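Local coordinates for protein ACDH-11, isoform b (Caenorhabditis elegans, PDB 4Y9J) that belongs to the acyl-CoA dehydrogenase family of flavoproteins and binds flavin-adenine dinucleotide in a tetrameric assembly, at residues V199-V208 / L233-S241; N267-K275 / T285-I294. One frame throughout, in Å; residues are numbered along the deposited sequence. Where two conformers were deposited one is given.

Contact 1: residues V199-V208 / L233-S241; sequences VAGGCDTYAV and LTLARIVDS
In the beta domain in the middle of the acyl-CoA dehydrogenase fold, Y206 and A207 of strand 206-209 pair in parallel with R237 and I238 of strand 231-238, and the short helix 199-202 just ahead of the first strand is held by the side chain of R237. Three backbone bonds make the pairing: R237 N to T205 O (2.7 Å), A207 N to R237 O (2.8 Å) and V239 N to A207 O. The guanidinium of R237 grips C203 O side-on, with NE and NH2 each 2.9 Å from that one oxygen, which lies nearly in the guanidinium plane; NH2 comes in on a lone pair, whereas NE is tilted from the carbonyl plane. NH2 also bonds A200 O at 2.9 Å, from above the plane of that carbonyl. The arginine chain, extended from CG to NE, runs back beside 203-206 toward the end of helix 199-202, and these bonds satisfy carbonyls where that helix ends. The Y206 ring leans across the same arginine, CE2 3.9 Å from R237 CD, with ring and guanidinium planes 49° apart; V239 CG2 lies at the ring edge, near its plane, and D204 OD1 is also at the edge. On the face of A207 and I238, A207 CB meets A236 CB and I238 CG1. R237 NH1 continues to the carbonyls of L246 and G248, and V199 and A200 touch the bound UCC. Strand 214-225 flanks strand 206-209, strand 252-258 packs against C203, A207 and A236, helix 304-338 meets V199, and R5 of the second subunit packs on Y206.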
loop_
_atom_site.group_PDB
_atom_site.type_symbol
_atom_site.label_atom_id
_atom_site.label_comp_id
_atom_site.label_asym_id
_atom_site.label_seq_id
_atom_site.Cartn_x
_atom_site.Cartn_y
_atom_site.Cartn_z
ATOM N N VAL B 199 30.584 12.458 -16.725
ATOM C CA VAL B 199 29.785 12.061 -17.882
ATOM C C VAL B 199 30.722 11.668 -19.014
ATOM O O VAL B 199 30.364 10.809 -19.844
ATOM C CB VAL B 199 28.775 13.169 -18.306
ATOM C CG1 VAL B 199 29.478 14.392 -18.874
ATOM C CG2 VAL B 199 27.749 12.632 -19.306
ATOM N N ALA B 200 31.942 12.273 -19.059
ATOM C CA ALA B 200 32.919 11.875 -20.036
ATOM C C ALA B 200 33.257 10.413 -19.965
ATOM O O ALA B 200 33.451 9.786 -20.966
ATOM C CB ALA B 200 34.216 12.666 -19.861
ATOM N N GLY B 201 33.461 9.909 -18.762
ATOM C CA GLY B 201 33.769 8.481 -18.546
ATOM C C GLY B 201 32.498 7.631 -18.403
ATOM O O GLY B 201 32.469 6.447 -18.728
ATOM N N GLY B 202 31.436 8.251 -17.933
ATOM C CA GLY B 202 30.198 7.513 -17.605
ATOM C C GLY B 202 29.241 7.251 -18.755
ATOM O O GLY B 202 28.478 6.261 -18.713
ATOM N N CYS B 203 29.171 8.168 -19.707
ATOM C CA CYS B 203 28.115 8.082 -20.703
ATOM C C CYS B 203 28.404 6.981 -21.705
ATOM O O CYS B 203 29.419 7.008 -22.392
ATOM C CB CYS B 203 27.936 9.424 -21.415
ATOM S SG CYS B 203 26.639 9.380 -22.725
ATOM N N ASP B 204 27.464 6.040 -21.821
ATOM C CA ASP B 204 27.523 4.945 -22.801
ATOM C C ASP B 204 26.193 4.897 -23.612
ATOM O O ASP B 204 25.658 3.778 -23.886
ATOM C CB ASP B 204 27.700 3.626 -22.044
ATOM C CG ASP B 204 28.324 2.561 -22.885
ATOM O OD1 ASP B 204 29.365 2.841 -23.560
ATOM O OD2 ASP B 204 27.835 1.432 -22.883
ATOM N N THR B 205 25.710 6.078 -24.040
ATOM C CA THR B 205 24.624 6.166 -25.019
ATOM C C THR B 205 25.155 6.527 -26.363
ATOM O O THR B 205 26.048 7.392 -26.449
ATOM C CB THR B 205 23.592 7.169 -24.526
ATOM O OG1 THR B 205 23.084 6.678 -23.291
ATOM C CG2 THR B 205 22.464 7.359 -25.503
ATOM N N TYR B 206 24.635 5.852 -27.420
ATOM C CA TYR B 206 25.143 5.932 -28.767
ATOM C C TYR B 206 24.039 6.441 -29.666
ATOM O O TYR B 206 22.840 6.173 -29.414
ATOM C CB TYR B 206 25.681 4.565 -29.257
ATOM C CG TYR B 206 26.848 4.173 -28.413
ATOM C CD1 TYR B 206 26.653 3.561 -27.191
ATOM C CD2 TYR B 206 28.140 4.518 -28.778
ATOM C CE1 TYR B 206 27.709 3.271 -26.349
ATOM C CE2 TYR B 206 29.207 4.254 -27.958
ATOM C CZ TYR B 206 28.995 3.639 -26.729
ATOM O OH TYR B 206 30.038 3.313 -25.914
ATOM N N ALA B 207 24.437 7.202 -30.667
ATOM C CA ALA B 207 23.517 7.850 -31.606
ATOM C C ALA B 207 23.846 7.402 -33.004
ATOM O O ALA B 207 24.973 7.605 -33.488
ATOM C CB ALA B 207 23.646 9.361 -31.519
ATOM N N VAL B 208 22.860 6.798 -33.669
ATOM C CA VAL B 208 23.076 6.290 -34.989
ATOM C C VAL B 208 22.354 7.158 -35.991
ATOM O O VAL B 208 21.163 7.321 -35.909
ATOM C CB VAL B 208 22.584 4.848 -35.127
ATOM C CG1 VAL B 208 22.675 4.395 -36.574
ATOM C CG2 VAL B 208 23.421 3.931 -34.240
ATOM N N LEU B 233 16.749 17.239 -23.144
ATOM C CA LEU B 233 18.098 17.360 -23.659
ATOM C C LEU B 233 18.889 16.205 -23.127
ATOM O O LEU B 233 18.781 15.889 -21.931
ATOM C CB LEU B 233 18.680 18.676 -23.209
ATOM C CG LEU B 233 18.021 19.933 -23.885
ATOM C CD1 LEU B 233 18.617 21.222 -23.363
ATOM C CD2 LEU B 233 18.384 19.914 -25.327
ATOM N N THR B 234 19.727 15.613 -23.979
ATOM C CA THR B 234 20.592 14.536 -23.536
ATOM C C THR B 234 21.880 14.479 -24.324
ATOM O O THR B 234 22.026 15.186 -25.313
ATOM C CB THR B 234 19.828 13.169 -23.637
ATOM O OG1 THR B 234 20.542 12.117 -22.951
ATOM C CG2 THR B 234 19.548 12.816 -25.026
ATOM N N LEU B 235 22.851 13.708 -23.823
ATOM C CA LEU B 235 24.167 13.549 -24.457
ATOM C C LEU B 235 24.242 12.149 -24.952
ATOM O O LEU B 235 23.702 11.274 -24.277
ATOM C CB LEU B 235 25.241 13.701 -23.405
ATOM C CG LEU B 235 25.274 15.091 -22.782
ATOM C CD1 LEU B 235 26.328 15.092 -21.668
ATOM C CD2 LEU B 235 25.591 16.202 -23.800
ATOM N N ALA B 236 24.922 11.948 -26.071
ATOM C CA ALA B 236 25.212 10.649 -26.641
ATOM C C ALA B 236 26.451 10.694 -27.508
ATOM O O ALA B 236 26.888 11.769 -27.903
ATOM C CB ALA B 236 24.027 10.185 -27.486
ATOM N N ARG B 237 26.990 9.518 -27.823
ATOM C CA ARG B 237 28.137 9.360 -28.690
ATOM C C ARG B 237 27.750 8.964 -30.077
ATOM O O ARG B 237 27.135 7.920 -30.292
ATOM C CB ARG B 237 29.039 8.274 -28.146
ATOM C CG ARG B 237 29.535 8.550 -26.742
ATOM C CD ARG B 237 30.578 7.534 -26.270
ATOM N NE ARG B 237 30.772 7.762 -24.859
ATOM C CZ ARG B 237 31.569 8.680 -24.324
ATOM N NH1 ARG B 237 32.381 9.435 -25.108
ATOM N NH2 ARG B 237 31.558 8.833 -23.001
ATOM N N ILE B 238 28.163 9.791 -31.039
ATOM C CA ILE B 238 27.765 9.602 -32.392
ATOM C C ILE B 238 28.622 8.474 -32.919
ATOM O O ILE B 238 29.818 8.404 -32.602
ATOM C CB ILE B 238 27.926 10.901 -33.218
ATOM C CG1 ILE B 238 26.804 11.869 -32.776
ATOM C CG2 ILE B 238 27.894 10.563 -34.697
ATOM C CD1 ILE B 238 26.647 13.079 -33.669
ATOM N N VAL B 239 27.985 7.557 -33.626
ATOM C CA VAL B 239 28.653 6.406 -34.225
ATOM C C VAL B 239 29.036 6.760 -35.671
ATOM O O VAL B 239 28.189 7.173 -36.440
ATOM C CB VAL B 239 27.691 5.189 -34.273
ATOM C CG1 VAL B 239 28.385 3.987 -34.902
ATOM C CG2 VAL B 239 27.155 4.852 -32.884
ATOM N N ASP B 240 30.309 6.588 -36.027
ATOM C CA ASP B 240 30.748 6.918 -37.374
ATOM C C ASP B 240 30.385 5.801 -38.385
ATOM O O ASP B 240 29.834 4.769 -38.013
ATOM C CB ASP B 240 32.242 7.249 -37.375
ATOM C CG ASP B 240 33.099 6.075 -37.030
ATOM O OD1 ASP B 240 32.751 4.936 -37.352
ATOM O OD2 ASP B 240 34.137 6.293 -36.418
ATOM N N SER B 241 30.684 6.014 -39.664
ATOM C CA SER B 241 30.346 5.045 -40.717
ATOM C C SER B 241 31.134 3.711 -40.611
ATOM O O SER B 241 30.878 2.786 -41.356
ATOM C CB SER B 241 30.607 5.685 -42.076
ATOM O OG SER B 241 31.991 5.982 -42.165
#

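Contact 2: residues N267-K275 / T285-I294; sequences NGIQMVRLK and TAELLLDGAI
E287 OE2 lies at the edge of the R273 guanidinium, whose plane is 73° from the carboxylate's, and K275 NZ reaches it from the opposite carboxylate face. R273 NH1 meets E287 OE2 at 2.8 Å on the syn side but tilted out of the carboxylate plane, K275 NZ at 2.7 Å. The bend at chi3 (-75°) turns the R273 guanidinium so that NH1 meets this oxygen. Two positive groups on one oxygen would probably keep the carboxylate ionised, while OE1 is held by Y220. At the other end, the N267 amide forms a two-bond pair with I294: OD1 takes I294 N (2.9 Å), and ND2 gives to I294 O (2.9 Å) in the plane of both groups; ND2 also bonds K258 O. Between them runs an antiparallel hairpin, Q270 and L289 forming a hydrogen-bonded pair. I269, M271 and L288 share one face, L288 CD2 lying 3.8 Å from M271 CG. T285 touches the FAD, and R273 NH2 bridges to D429 of the third subunit. Strand 214-225 lines the far side of strand 285-298, whose G1 bulge at G292 and A293 faces L217, and strand 186-189 covers I269 and L288 through W189.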
loop_
_atom_site.group_PDB
_atom_site.type_symbol
_atom_site.label_atom_id
_atom_site.label_comp_id
_atom_site.label_asym_id
_atom_site.label_seq_id
_atom_site.Cartn_x
_atom_site.Cartn_y
_atom_site.Cartn_z
ATOM N N ASN B 267 8.670 7.719 -27.312
ATOM C CA ASN B 267 9.552 7.789 -28.455
ATOM C C ASN B 267 10.803 6.879 -28.279
ATOM O O ASN B 267 11.826 7.361 -27.888
ATOM C CB ASN B 267 9.953 9.293 -28.729
ATOM C CG ASN B 267 11.076 9.473 -29.733
ATOM O OD1 ASN B 267 11.326 8.671 -30.619
ATOM N ND2 ASN B 267 11.795 10.583 -29.566
ATOM N N GLY B 268 10.705 5.594 -28.646
ATOM C CA GLY B 268 11.821 4.627 -28.547
ATOM C C GLY B 268 12.309 4.427 -27.080
ATOM O O GLY B 268 13.492 4.205 -26.861
ATOM N N ILE B 269 11.455 4.621 -26.075
ATOM C CA ILE B 269 11.857 4.667 -24.710
ATOM C C ILE B 269 10.977 3.719 -23.916
ATOM O O ILE B 269 9.800 3.609 -24.197
ATOM C CB ILE B 269 11.630 6.086 -24.111
ATOM C CG1 ILE B 269 12.594 7.093 -24.741
ATOM C CG2 ILE B 269 11.691 6.137 -22.596
ATOM C CD1 ILE B 269 12.046 8.522 -24.652
ATOM N N GLN B 270 11.574 3.031 -22.956
ATOM C CA GLN B 270 10.838 2.237 -21.977
ATOM C C GLN B 270 11.259 2.686 -20.617
ATOM O O GLN B 270 12.485 2.997 -20.379
ATOM C CB GLN B 270 11.132 0.726 -22.118
ATOM C CG GLN B 270 10.300 0.062 -23.195
ATOM C CD GLN B 270 10.522 -1.447 -23.209
ATOM O OE1 GLN B 270 11.256 -1.954 -22.410
ATOM N NE2 GLN B 270 9.957 -2.098 -24.133
ATOM N N MET B 271 10.310 2.806 -19.714
ATOM C CA MET B 271 10.648 3.187 -18.384
ATOM C C MET B 271 10.858 1.903 -17.579
ATOM O O MET B 271 9.918 1.108 -17.320
ATOM C CB MET B 271 9.551 4.018 -17.769
ATOM C CG MET B 271 9.142 5.301 -18.513
ATOM S SD MET B 271 8.075 6.346 -17.469
ATOM C CE MET B 271 7.557 7.468 -18.750
ATOM N N VAL B 272 12.067 1.684 -17.148
ATOM C CA VAL B 272 12.398 0.444 -16.465
ATOM C C VAL B 272 11.767 0.397 -15.093
ATOM O O VAL B 272 11.237 -0.654 -14.727
ATOM C CB VAL B 272 13.942 0.233 -16.402
ATOM C CG1 VAL B 272 14.284 -1.058 -15.656
ATOM C CG2 VAL B 272 14.519 0.175 -17.798
ATOM N N ARG B 273 11.888 1.464 -14.307
ATOM C CA ARG B 273 11.287 1.623 -13.002
ATOM C C ARG B 273 11.281 3.060 -12.566
ATOM O O ARG B 273 11.989 3.874 -13.151
ATOM C CB ARG B 273 12.042 0.764 -11.934
ATOM C CG ARG B 273 13.443 1.289 -11.773
ATOM C CD ARG B 273 14.382 0.318 -11.099
ATOM N NE ARG B 273 14.093 0.290 -9.743
ATOM C CZ ARG B 273 14.830 0.856 -8.787
ATOM N NH1 ARG B 273 15.919 1.477 -9.051
ATOM N NH2 ARG B 273 14.451 0.721 -7.527
ATOM N N LEU B 274 10.465 3.397 -11.573
ATOM C CA LEU B 274 10.602 4.631 -10.878
ATOM C C LEU B 274 11.569 4.443 -9.707
ATOM O O LEU B 274 11.543 3.352 -9.068
ATOM C CB LEU B 274 9.300 5.212 -10.372
ATOM C CG LEU B 274 8.290 5.516 -11.477
ATOM C CD1 LEU B 274 7.007 6.067 -10.833
ATOM C CD2 LEU B 274 8.865 6.395 -12.551
ATOM N N LYS B 275 12.399 5.451 -9.451
ATOM C CA LYS B 275 13.231 5.421 -8.245
ATOM C C LYS B 275 12.387 5.487 -6.973
ATOM O O LYS B 275 11.304 6.099 -6.896
ATOM C CB LYS B 275 14.224 6.583 -8.226
ATOM C CG LYS B 275 15.189 6.673 -9.390
ATOM C CD LYS B 275 16.132 5.460 -9.438
ATOM C CE LYS B 275 17.162 5.764 -10.479
ATOM N NZ LYS B 275 18.165 4.701 -10.616
ATOM N N THR B 285 10.837 10.134 -11.039
ATOM C CA THR B 285 12.203 9.962 -11.551
ATOM C C THR B 285 12.322 8.524 -11.973
ATOM O O THR B 285 12.134 7.596 -11.182
ATOM C CB THR B 285 13.265 10.349 -10.484
ATOM O OG1 THR B 285 13.106 11.714 -10.054
ATOM C CG2 THR B 285 14.677 10.071 -10.966
ATOM N N ALA B 286 12.669 8.301 -13.238
ATOM C CA ALA B 286 12.744 6.964 -13.810
ATOM C C ALA B 286 14.106 6.581 -14.260
ATOM O O ALA B 286 15.009 7.431 -14.462
ATOM C CB ALA B 286 11.784 6.906 -15.026
ATOM N N GLU B 287 14.288 5.298 -14.487
ATOM C CA GLU B 287 15.358 4.805 -15.329
ATOM C C GLU B 287 14.771 4.548 -16.717
ATOM O O GLU B 287 13.713 3.909 -16.838
ATOM C CB GLU B 287 15.934 3.501 -14.802
ATOM C CG GLU B 287 16.459 3.633 -13.372
ATOM C CD GLU B 287 16.846 2.331 -12.698
ATOM O OE1 GLU B 287 17.038 1.286 -13.399
ATOM O OE2 GLU B 287 16.957 2.413 -11.434
ATOM N N LEU B 288 15.478 4.982 -17.726
ATOM C CA LEU B 288 15.036 4.889 -19.135
ATOM C C LEU B 288 15.929 4.030 -19.949
ATOM O O LEU B 288 17.158 4.261 -20.023
ATOM C CB LEU B 288 14.901 6.282 -19.794
ATOM C CG LEU B 288 14.018 7.298 -19.064
ATOM C CD1 LEU B 288 14.104 8.592 -19.874
ATOM C CD2 LEU B 288 12.633 6.835 -18.838
ATOM N N LEU B 289 15.328 3.112 -20.688
ATOM C CA LEU B 289 16.030 2.356 -21.668
ATOM C C LEU B 289 15.654 2.904 -23.022
ATOM O O LEU B 289 14.483 2.780 -23.462
ATOM C CB LEU B 289 15.773 0.855 -21.512
ATOM C CG LEU B 289 16.324 -0.088 -22.573
ATOM C CD1 LEU B 289 17.833 -0.004 -22.716
ATOM C CD2 LEU B 289 16.008 -1.576 -22.361
ATOM N N LEU B 290 16.652 3.461 -23.689
ATOM C CA LEU B 290 16.558 4.064 -25.038
ATOM C C LEU B 290 16.951 3.055 -26.075
ATOM O O LEU B 290 18.093 2.539 -26.105
ATOM C CB LEU B 290 17.437 5.292 -25.179
ATOM C CG LEU B 290 16.945 6.656 -24.654
ATOM C CD1 LEU B 290 16.208 6.663 -23.373
ATOM C CD2 LEU B 290 18.052 7.668 -24.561
ATOM N N ASP B 291 16.006 2.737 -26.943
ATOM C CA ASP B 291 16.261 1.848 -28.030
ATOM C C ASP B 291 15.620 2.393 -29.280
ATOM O O ASP B 291 14.477 2.040 -29.612
ATOM C CB ASP B 291 15.707 0.464 -27.709
ATOM C CG ASP B 291 15.938 -0.530 -28.819
ATOM O OD1 ASP B 291 16.669 -0.254 -29.804
ATOM O OD2 ASP B 291 15.347 -1.615 -28.712
ATOM N N GLY B 292 16.361 3.223 -30.001
ATOM C CA GLY B 292 15.845 3.824 -31.243
ATOM C C GLY B 292 15.031 5.118 -31.011
ATOM O O GLY B 292 14.236 5.536 -31.896
ATOM N N ALA B 293 15.236 5.785 -29.879
ATOM C CA ALA B 293 14.625 7.110 -29.620
ATOM C C ALA B 293 15.103 8.128 -30.638
ATOM O O ALA B 293 16.277 8.335 -30.806
ATOM C CB ALA B 293 14.975 7.583 -28.232
ATOM N N ILE B 294 14.177 8.741 -31.344
ATOM C CA ILE B 294 14.526 9.723 -32.389
ATOM C C ILE B 294 14.855 11.086 -31.787
ATOM O O ILE B 294 14.052 11.664 -31.027
ATOM C CB ILE B 294 13.389 9.812 -33.401
ATOM C CG1 ILE B 294 13.198 8.415 -33.975
ATOM C CG2 ILE B 294 13.757 10.760 -34.543
ATOM C CD1 ILE B 294 11.996 8.265 -34.864
HETATM O O HOH W 1 10.208 8.380 -8.800
#

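Along the chain the two contacts come in series, contact 1 closing before contact 2 begins, so neither loop contains or crosses the other. Contact 1 closes a 24-residue loop that includes strand 214-225; contact 2 closes a hairpin with nine residues between its segments. Strand 252-258 lies between them in sequence and joins them in space, pairing with both 231-238 and 285-298. Strand 214-225 makes a second bridge, from 206-209 to 285-298. The contacts thus belong to one mixed sheet of the middle domain, their centres about 16 Å apart and their nearest atoms about 5 Å apart, and both touch the second subunit.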